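Local coordinates for protein aminotransferase (Neisseria meningitidis Z2491, PDB 3JTX) that probably transfers amino groups between amino acids and keto acids with pyridoxal phosphate, as a class I/II aminotransferase whose cofactor is bound to a lysine, at residues A[152-156]-A[181-185]; A[313-318]-A[391-396]; A[353-359]-A[369-375]. One frame throughout, in Å; residues are numbered along the deposited sequence.

How the contacts relate
The three contacts follow one another from the seven-stranded mixed sheet to the C-terminal end of the chain. Contact 1 joins two loops that follow strands of that sheet, contact 3 pairs strands of the small three-stranded antiparallel sheet, and contact 2 joins two helix ends beyond it. Contacts 1 and 3 touch where Phe-154 CZ meets Tyr-372 OH at 3.8 Å, and their centres lie about 15 Å apart. Contact 2 is centred about 17 Å from contact 3, with nearest atoms about 5 Å apart, and about 23 Å from contact 1 between centres. Arg-374 of contact 3 binds a MES sulfonate, probably from the crystallisation liquor, consistent with a site for a substrate carboxylate.

Contact 1 of 3, residues A[152-156]-A[181-185]; sequences PSFNP and SGSVL
Phe-154 and Ser-181 meet where two loops of the class I/II aminotransferase fold run past each other, their directions 76° apart. Each loop is shaped by an ST turn: Ser-153 OG accepts from Asn-155 N, and Ser-181 OG from Ser-183 N. Following Phe-154 outward, CB lies 3.6 Å from both Ser-181 CB and Ser-181 OG, and CG is 3.8 Å from that same CB. With chi1 at -54°, CG stands beside the backbone N and the ring runs on past Ser-181 until its far end, CZ, lies against Tyr-372 of contact 3; Trp-330 meets the ring edge-to-face. Polar groups are joined largely through water. One water donates to Phe-154 O and also bonds Ser-181 OG, while another donates to Ser-153 O and bonds Ser-183 OG. The latter hydroxyl, anti to its own N (chi1 177°), points at the 152-156 loop. Asn-155 ND2 comes within 3.2 Å of Ser-183 OG, but the angle is too poor for a direct bond. Instead a third water connects them, accepting from Asn-155 ND2 at 2.7 Å and lying 3.0 Å from Ser-183 OG. Beside the amide, Leu-185 CD1 touches Pro-156 CD at 4.0 Å.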
loop_
_atom_site.group_PDB
_atom_site.type_symbol
_atom_site.label_atom_id
_atom_site.label_comp_id
_atom_site.label_asym_id
_atom_site.label_seq_id
_atom_site.Cartn_x
_atom_site.Cartn_y
_atom_site.Cartn_z
ATOM N N PRO A 152 25.609 -7.547 27.024
ATOM C CA PRO A 152 26.198 -6.412 26.280
ATOM C C PRO A 152 26.080 -6.453 24.747
ATOM O O PRO A 152 26.271 -5.427 24.106
ATOM C CB PRO A 152 27.680 -6.474 26.671
ATOM C CG PRO A 152 27.937 -7.943 26.905
ATOM C CD PRO A 152 26.643 -8.510 27.462
ATOM N N SER A 153 25.805 -7.613 24.161
ATOM C CA SER A 153 25.716 -7.721 22.699
ATOM C C SER A 153 24.383 -7.184 22.153
ATOM O O SER A 153 24.340 -6.619 21.054
ATOM C CB SER A 153 25.877 -9.179 22.266
ATOM O OG SER A 153 24.687 -9.925 22.521
ATOM N N PHE A 154 23.320 -7.369 22.935
ATOM C CA PHE A 154 21.928 -7.147 22.514
ATOM C C PHE A 154 21.502 -8.029 21.323
ATOM O O PHE A 154 20.524 -7.716 20.648
ATOM C CB PHE A 154 21.640 -5.654 22.252
ATOM C CG PHE A 154 21.982 -4.769 23.408
ATOM C CD1 PHE A 154 21.114 -4.636 24.474
ATOM C CD2 PHE A 154 23.194 -4.097 23.444
ATOM C CE1 PHE A 154 21.440 -3.844 25.564
ATOM C CE2 PHE A 154 23.532 -3.292 24.527
ATOM C CZ PHE A 154 22.654 -3.163 25.584
ATOM N N ASN A 155 22.209 -9.141 21.087
ATOM C CA ASN A 155 21.740 -10.145 20.124
ATOM C C ASN A 155 20.566 -10.915 20.720
ATOM O O ASN A 155 20.480 -11.036 21.934
ATOM C CB ASN A 155 22.848 -11.135 19.762
ATOM C CG ASN A 155 24.059 -10.467 19.128
ATOM O OD1 ASN A 155 25.198 -10.872 19.376
ATOM N ND2 ASN A 155 23.827 -9.446 18.328
ATOM N N PRO A 156 19.658 -11.440 19.869
ATOM C CA PRO A 156 18.493 -12.198 20.355
ATOM C C PRO A 156 18.856 -13.503 21.060
ATOM O O PRO A 156 19.728 -14.219 20.590
ATOM C CB PRO A 156 17.707 -12.514 19.074
ATOM C CG PRO A 156 18.280 -11.638 18.010
ATOM C CD PRO A 156 19.689 -11.369 18.397
ATOM N N SER A 181 18.648 -0.954 19.825
ATOM C CA SER A 181 19.979 -1.217 20.426
ATOM C C SER A 181 21.180 -0.822 19.557
ATOM O O SER A 181 22.305 -0.706 20.070
ATOM C CB SER A 181 20.112 -2.695 20.827
ATOM O OG SER A 181 20.362 -3.524 19.697
ATOM N N GLY A 182 20.956 -0.654 18.255
ATOM C CA GLY A 182 22.017 -0.391 17.291
ATOM C C GLY A 182 22.832 -1.626 16.913
ATOM O O GLY A 182 23.741 -1.552 16.085
ATOM N N SER A 183 22.507 -2.765 17.517
ATOM C CA SER A 183 23.293 -3.970 17.345
ATOM C C SER A 183 23.176 -4.503 15.929
ATOM O O SER A 183 22.073 -4.549 15.359
ATOM C CB SER A 183 22.822 -5.066 18.303
ATOM O OG SER A 183 23.572 -6.271 18.068
ATOM N N VAL A 184 24.308 -4.925 15.378
ATOM C CA VAL A 184 24.335 -5.580 14.070
ATOM C C VAL A 184 24.579 -7.075 14.302
ATOM O O VAL A 184 25.611 -7.466 14.870
ATOM C CB VAL A 184 25.422 -4.954 13.168
ATOM C CG1 VAL A 184 25.619 -5.750 11.875
ATOM C CG2 VAL A 184 25.054 -3.483 12.846
ATOM N N LEU A 185 23.630 -7.910 13.890
ATOM C CA LEU A 185 23.779 -9.351 14.055
ATOM C C LEU A 185 25.032 -9.792 13.282
ATOM O O LEU A 185 25.226 -9.415 12.120
ATOM C CB LEU A 185 22.538 -10.092 13.553
ATOM C CG LEU A 185 22.443 -11.564 13.954
ATOM C CD1 LEU A 185 22.365 -11.715 15.481
ATOM C CD2 LEU A 185 21.281 -12.250 13.266
HETATM O O HOH W 1 26.250 -6.327 19.125
HETATM O O HOH W 2 18.852 -5.788 19.710
HETATM O O HOH W 3 21.658 -8.358 17.108
#

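Contact 2 of 3, residues A[313-318]-A[391-396]; sequences ILQQVF and IVSLYR
Val-392 sets its two methyl groups against the C-terminal part of helix 294-314 and the residues after it, and most of the close packing gathers round it. CG2, beside the backbone N, sits 3.4 Å from Ile-313 O and also meets the side chains of Ile-313 and Leu-314. CG1, anti to that N (chi1 163°), turns the other way to Val-317 CG2 at 3.7 Å, where the two valines point in opposing directions alongside one another. Deeper in, the far end of the Phe-318 ring enters between Ile-391 and Tyr-395: CE2 lies 3.8 Å from Ile-391 CG2, and CZ lies 3.8 Å from Tyr-395 CB. Val-317 CG1 covers one face of the same ring, 3.9 Å above its centre. The Tyr-395 ring extends from this cluster towards helix 338-349, where its hydroxyl bonds Asn-344.

The solvent side is looser and polar. Arg-396, the C-terminal residue, bends at chi2 and brings its guanidinium back over Val-392 CG1. Its NH2 donates to Gln-316 OE1 at 3.0 Å; the oxygen lies near the guanidinium plane, but the donor stands 72° out of the carbonyl plane, away from a lone pair. The amide and guanidinium planes are almost perpendicular. Gln-316 has a straighter bond of its own, NE2 to Ile-313 O at 2.8 Å and 167°, which fixes the amide's rotation. That carbonyl also accepts from Gln-316 N. With an apolar side of valine, isoleucine and phenylalanine and a polar, exposed side of Gln-316 and Arg-396, the contact joins the C-terminal ends of helices 294-314 and 381-394 next to helix 338-349 and strand 328-332, consistent with the small C-terminal domain of the fold type I (aspartate aminotransferase-like) family.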
loop_
_atom_site.group_PDB
_atom_site.type_symbol
_atom_site.label_atom_id
_atom_site.label_comp_id
_atom_site.label_asym_id
_atom_site.label_seq_id
_atom_site.Cartn_x
_atom_site.Cartn_y
_atom_site.Cartn_z
ATOM N N ILE A 313 31.008 12.792 25.710
ATOM C CA ILE A 313 30.350 13.637 26.719
ATOM C C ILE A 313 29.570 12.733 27.684
ATOM O O ILE A 313 29.747 12.816 28.897
ATOM C CB ILE A 313 29.428 14.714 26.094
ATOM C CG1 ILE A 313 30.255 15.731 25.303
ATOM C CG2 ILE A 313 28.647 15.465 27.170
ATOM C CD1 ILE A 313 29.417 16.690 24.484
ATOM N N LEU A 314 28.748 11.840 27.137
ATOM C CA LEU A 314 27.939 10.957 27.979
ATOM C C LEU A 314 28.803 10.020 28.830
ATOM O O LEU A 314 28.444 9.677 29.967
ATOM C CB LEU A 314 26.960 10.133 27.120
ATOM C CG LEU A 314 25.820 10.902 26.437
ATOM C CD1 LEU A 314 25.010 9.942 25.538
ATOM C CD2 LEU A 314 24.927 11.633 27.473
ATOM N N GLN A 315 29.944 9.611 28.289
ATOM C CA GLN A 315 30.839 8.692 29.007
ATOM C C GLN A 315 31.425 9.274 30.299
ATOM O O GLN A 315 32.009 8.544 31.084
ATOM C CB GLN A 315 31.961 8.202 28.090
ATOM C CG GLN A 315 31.519 7.124 27.107
ATOM C CD GLN A 315 32.590 6.784 26.087
ATOM O OE1 GLN A 315 33.459 7.604 25.780
ATOM N NE2 GLN A 315 32.528 5.571 25.551
ATOM N N GLN A 316 31.260 10.576 30.521
ATOM C CA GLN A 316 31.664 11.189 31.775
ATOM C C GLN A 316 30.883 10.639 32.955
ATOM O O GLN A 316 31.386 10.637 34.054
ATOM C CB GLN A 316 31.477 12.705 31.729
ATOM C CG GLN A 316 32.418 13.428 30.781
ATOM C CD GLN A 316 32.051 14.885 30.626
ATOM O OE1 GLN A 316 32.698 15.749 31.188
ATOM N NE2 GLN A 316 30.988 15.158 29.897
ATOM N N VAL A 317 29.649 10.196 32.719
ATOM C CA VAL A 317 28.744 9.760 33.789
ATOM C C VAL A 317 28.148 8.370 33.527
ATOM O O VAL A 317 27.938 7.606 34.466
ATOM C CB VAL A 317 27.627 10.815 33.997
ATOM C CG1 VAL A 317 26.463 10.256 34.795
ATOM C CG2 VAL A 317 28.207 12.061 34.687
ATOM N N PHE A 318 27.921 8.026 32.258
ATOM C CA PHE A 318 27.208 6.799 31.902
ATOM C C PHE A 318 28.104 5.713 31.349
ATOM O O PHE A 318 29.164 5.988 30.793
ATOM C CB PHE A 318 26.124 7.118 30.865
ATOM C CG PHE A 318 25.128 8.120 31.350
ATOM C CD1 PHE A 318 24.116 7.742 32.223
ATOM C CD2 PHE A 318 25.216 9.449 30.968
ATOM C CE1 PHE A 318 23.211 8.670 32.692
ATOM C CE2 PHE A 318 24.303 10.379 31.429
ATOM C CZ PHE A 318 23.305 9.994 32.302
ATOM N N ILE A 391 22.149 16.539 30.005
ATOM C CA ILE A 391 21.843 15.253 30.638
ATOM C C ILE A 391 22.925 14.910 31.692
ATOM O O ILE A 391 22.609 14.549 32.827
ATOM C CB ILE A 391 21.690 14.109 29.597
ATOM C CG1 ILE A 391 20.448 14.338 28.727
ATOM C CG2 ILE A 391 21.581 12.738 30.286
ATOM C CD1 ILE A 391 20.399 13.518 27.427
ATOM N N VAL A 392 24.194 15.043 31.307
ATOM C CA VAL A 392 25.315 14.731 32.199
ATOM C C VAL A 392 25.276 15.557 33.484
ATOM O O VAL A 392 25.483 15.010 34.580
ATOM C CB VAL A 392 26.690 14.891 31.477
ATOM C CG1 VAL A 392 27.846 14.990 32.487
ATOM C CG2 VAL A 392 26.915 13.744 30.492
ATOM N N SER A 393 24.995 16.853 33.383
ATOM C CA SER A 393 25.008 17.686 34.594
ATOM C C SER A 393 23.876 17.321 35.560
ATOM O O SER A 393 24.016 17.522 36.757
ATOM C CB SER A 393 24.998 19.185 34.274
ATOM O OG SER A 393 23.861 19.532 33.520
ATOM N N LEU A 394 22.774 16.775 35.053
ATOM C CA LEU A 394 21.688 16.294 35.920
ATOM C C LEU A 394 22.018 14.968 36.619
ATOM O O LEU A 394 21.384 14.628 37.631
ATOM C CB LEU A 394 20.392 16.120 35.131
ATOM C CG LEU A 394 19.746 17.378 34.557
ATOM C CD1 LEU A 394 18.668 16.983 33.525
ATOM C CD2 LEU A 394 19.173 18.258 35.673
ATOM N N TYR A 395 22.992 14.230 36.089
ATOM C CA TYR A 395 23.371 12.917 36.642
ATOM C C TYR A 395 24.808 12.875 37.176
ATOM O O TYR A 395 25.347 11.810 37.413
ATOM C CB TYR A 395 23.044 11.798 35.620
ATOM C CG TYR A 395 21.551 11.635 35.563
ATOM C CD1 TYR A 395 20.773 12.423 34.712
ATOM C CD2 TYR A 395 20.900 10.796 36.461
ATOM C CE1 TYR A 395 19.382 12.324 34.717
ATOM C CE2 TYR A 395 19.517 10.689 36.473
ATOM C CZ TYR A 395 18.765 11.469 35.620
ATOM O OH TYR A 395 17.399 11.369 35.659
ATOM N N ARG A 396 25.399 14.047 37.391
ATOM C CA ARG A 396 26.727 14.161 38.010
ATOM C C ARG A 396 26.738 13.536 39.390
ATOM O O ARG A 396 25.764 13.656 40.145
ATOM C CB ARG A 396 27.139 15.633 38.174
ATOM C CG ARG A 396 27.707 16.282 36.940
ATOM C CD ARG A 396 29.134 15.850 36.697
ATOM N NE ARG A 396 29.651 16.401 35.446
ATOM C CZ ARG A 396 30.691 15.909 34.774
ATOM N NH1 ARG A 396 31.353 14.843 35.216
ATOM N NH2 ARG A 396 31.072 16.485 33.642
ATOM O OXT ARG A 396 27.742 12.932 39.784
#

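Contact 3 of 3, residues A[353-359]-A[369-375]; sequences VLPGRFL and GEGYVRI
Leu-354 and Arg-374 face each other as an antiparallel hydrogen-bonded pair, each satisfying the other's backbone: Leu-354 N gives to Arg-374 O at 3.1 Å and 175°, and Arg-374 N returns to Leu-354 O at 2.9 Å, both in the carbonyl plane. Leu-354 O also takes a CA-H...O contact from Val-373. Two residues on, Gly-356 N reaches Tyr-372 O at 2.8 Å, bent to 141°. The pairing forms one edge of the three-stranded antiparallel sheet of the aminotransferase fold, in which strand 372-376 is central; its other side bonds strand 328-332 through Val-373 and Ile-375. Beyond the strand pairing, Gly-356 meets Gly-369, which opens a type II turn to Tyr-372, each CA-H pointing at the other's carbonyl oxygen. Leu-354 CD2 covers one face of the Arg-374 guanidinium, 3.6 Å above its plane, while Leu-359 CD1 packs on Arg-374 CD. The guanidinium donates through NH2 to His-36 O and through NH1 to Asn-179 OD1; NH2 also salt-bridges a MES sulfonate, probably from the crystallisation liquor, consistent with a substrate carboxylate site as in related aminotransferases. Arg-357 NH2 forms a salt bridge with Asp-338 OD1, and Glu-370 CG lies over its guanidinium, 4.1 Å above the plane.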
loop_
_atom_site.group_PDB
_atom_site.type_symbol
_atom_site.label_atom_id
_atom_site.label_comp_id
_atom_site.label_asym_id
_atom_site.label_seq_id
_atom_site.Cartn_x
_atom_site.Cartn_y
_atom_site.Cartn_z
ATOM N N VAL A 353 13.319 11.885 25.806
ATOM C CA VAL A 353 13.867 10.562 25.466
ATOM C C VAL A 353 12.795 9.503 25.689
ATOM O O VAL A 353 11.822 9.748 26.391
ATOM C CB VAL A 353 15.149 10.215 26.271
ATOM C CG1 VAL A 353 16.207 11.296 26.062
ATOM C CG2 VAL A 353 14.853 10.018 27.765
ATOM N N LEU A 354 12.965 8.327 25.090
ATOM C CA LEU A 354 11.926 7.281 25.134
ATOM C C LEU A 354 12.249 6.195 26.173
ATOM O O LEU A 354 13.249 5.474 26.014
ATOM C CB LEU A 354 11.784 6.635 23.757
ATOM C CG LEU A 354 10.512 5.796 23.547
ATOM C CD1 LEU A 354 9.253 6.659 23.679
ATOM C CD2 LEU A 354 10.531 5.103 22.196
ATOM N N PRO A 355 11.413 6.062 27.234
ATOM C CA PRO A 355 11.590 4.952 28.155
ATOM C C PRO A 355 11.622 3.612 27.413
ATOM O O PRO A 355 10.726 3.306 26.608
ATOM C CB PRO A 355 10.360 5.065 29.068
ATOM C CG PRO A 355 10.078 6.515 29.084
ATOM C CD PRO A 355 10.319 6.943 27.675
ATOM N N GLY A 356 12.671 2.835 27.648
ATOM C CA GLY A 356 12.869 1.584 26.907
ATOM C C GLY A 356 11.739 0.592 27.086
ATOM O O GLY A 356 11.451 -0.208 26.189
ATOM N N ARG A 357 11.083 0.631 28.238
ATOM C CA ARG A 357 9.956 -0.273 28.506
ATOM C C ARG A 357 8.842 -0.112 27.464
ATOM O O ARG A 357 8.085 -1.056 27.191
ATOM C CB ARG A 357 9.427 -0.076 29.940
ATOM C CG ARG A 357 8.662 1.219 30.163
ATOM C CD ARG A 357 8.377 1.443 31.642
ATOM N NE ARG A 357 9.617 1.584 32.397
ATOM C CZ ARG A 357 9.699 1.622 33.723
ATOM N NH1 ARG A 357 8.607 1.533 34.476
ATOM N NH2 ARG A 357 10.881 1.770 34.306
ATOM N N PHE A 358 8.771 1.061 26.841
ATOM C CA PHE A 358 7.749 1.309 25.824
ATOM C C PHE A 358 7.993 0.603 24.495
ATOM O O PHE A 358 7.087 0.567 23.643
ATOM C CB PHE A 358 7.575 2.821 25.590
ATOM C CG PHE A 358 7.011 3.587 26.784
ATOM C CD1 PHE A 358 6.380 2.946 27.845
ATOM C CD2 PHE A 358 7.091 4.970 26.816
ATOM C CE1 PHE A 358 5.853 3.680 28.923
ATOM C CE2 PHE A 358 6.569 5.709 27.894
ATOM C CZ PHE A 358 5.956 5.065 28.938
ATOM N N LEU A 359 9.203 0.068 24.296
ATOM C CA LEU A 359 9.572 -0.640 23.063
ATOM C C LEU A 359 9.617 -2.158 23.246
ATOM O O LEU A 359 10.054 -2.890 22.341
ATOM C CB LEU A 359 10.959 -0.160 22.573
ATOM C CG LEU A 359 11.079 1.331 22.251
ATOM C CD1 LEU A 359 12.517 1.705 21.866
ATOM C CD2 LEU A 359 10.119 1.656 21.122
ATOM N N GLY A 369 13.438 -3.892 27.838
ATOM C CA GLY A 369 13.482 -2.446 27.653
ATOM C C GLY A 369 13.676 -1.661 28.940
ATOM O O GLY A 369 14.189 -0.547 28.919
ATOM N N GLU A 370 13.289 -2.237 30.073
ATOM C CA GLU A 370 13.434 -1.539 31.356
ATOM C C GLU A 370 14.897 -1.258 31.656
ATOM O O GLU A 370 15.767 -2.093 31.395
ATOM C CB GLU A 370 12.871 -2.360 32.505
ATOM C CG GLU A 370 11.376 -2.346 32.621
ATOM C CD GLU A 370 10.877 -3.054 33.885
ATOM O OE1 GLU A 370 11.703 -3.352 34.773
ATOM O OE2 GLU A 370 9.656 -3.309 33.972
ATOM N N GLY A 371 15.174 -0.075 32.200
ATOM C CA GLY A 371 16.541 0.278 32.576
ATOM C C GLY A 371 17.342 0.942 31.472
ATOM O O GLY A 371 18.525 1.236 31.663
ATOM N N TYR A 372 16.695 1.194 30.330
ATOM C CA TYR A 372 17.299 1.876 29.182
ATOM C C TYR A 372 16.373 2.950 28.672
ATOM O O TYR A 372 15.174 2.833 28.836
ATOM C CB TYR A 372 17.534 0.888 28.035
ATOM C CG TYR A 372 18.642 -0.082 28.328
ATOM C CD1 TYR A 372 19.955 0.207 27.974
ATOM C CD2 TYR A 372 18.383 -1.281 28.980
ATOM C CE1 TYR A 372 20.986 -0.676 28.263
ATOM C CE2 TYR A 372 19.417 -2.181 29.267
ATOM C CZ TYR A 372 20.712 -1.863 28.914
ATOM O OH TYR A 372 21.741 -2.738 29.205
ATOM N N VAL A 373 16.941 3.996 28.063
ATOM C CA VAL A 373 16.172 4.933 27.259
ATOM C C VAL A 373 16.745 4.972 25.854
ATOM O O VAL A 373 17.968 4.878 25.658
ATOM C CB VAL A 373 16.128 6.374 27.866
ATOM C CG1 VAL A 373 15.408 6.373 29.194
ATOM C CG2 VAL A 373 17.556 7.000 28.010
ATOM N N ARG A 374 15.865 5.084 24.866
ATOM C CA ARG A 374 16.306 5.315 23.511
ATOM C C ARG A 374 16.463 6.820 23.253
ATOM O O ARG A 374 15.554 7.606 23.493
ATOM C CB ARG A 374 15.353 4.687 22.488
ATOM C CG ARG A 374 15.964 4.608 21.108
ATOM C CD ARG A 374 14.969 4.219 20.081
ATOM N NE ARG A 374 13.938 5.215 19.876
ATOM C CZ ARG A 374 12.877 5.043 19.089
ATOM N NH1 ARG A 374 12.716 3.913 18.416
ATOM N NH2 ARG A 374 11.982 6.010 18.949
ATOM N N ILE A 375 17.643 7.201 22.764
ATOM C CA ILE A 375 17.943 8.567 22.333
ATOM C C ILE A 375 18.278 8.518 20.846
ATOM O O ILE A 375 19.143 7.737 20.441
ATOM C CB ILE A 375 19.183 9.122 23.105
ATOM C CG1 ILE A 375 18.893 9.219 24.596
ATOM C CG2 ILE A 375 19.593 10.474 22.597
ATOM C CD1 ILE A 375 20.161 9.376 25.485
#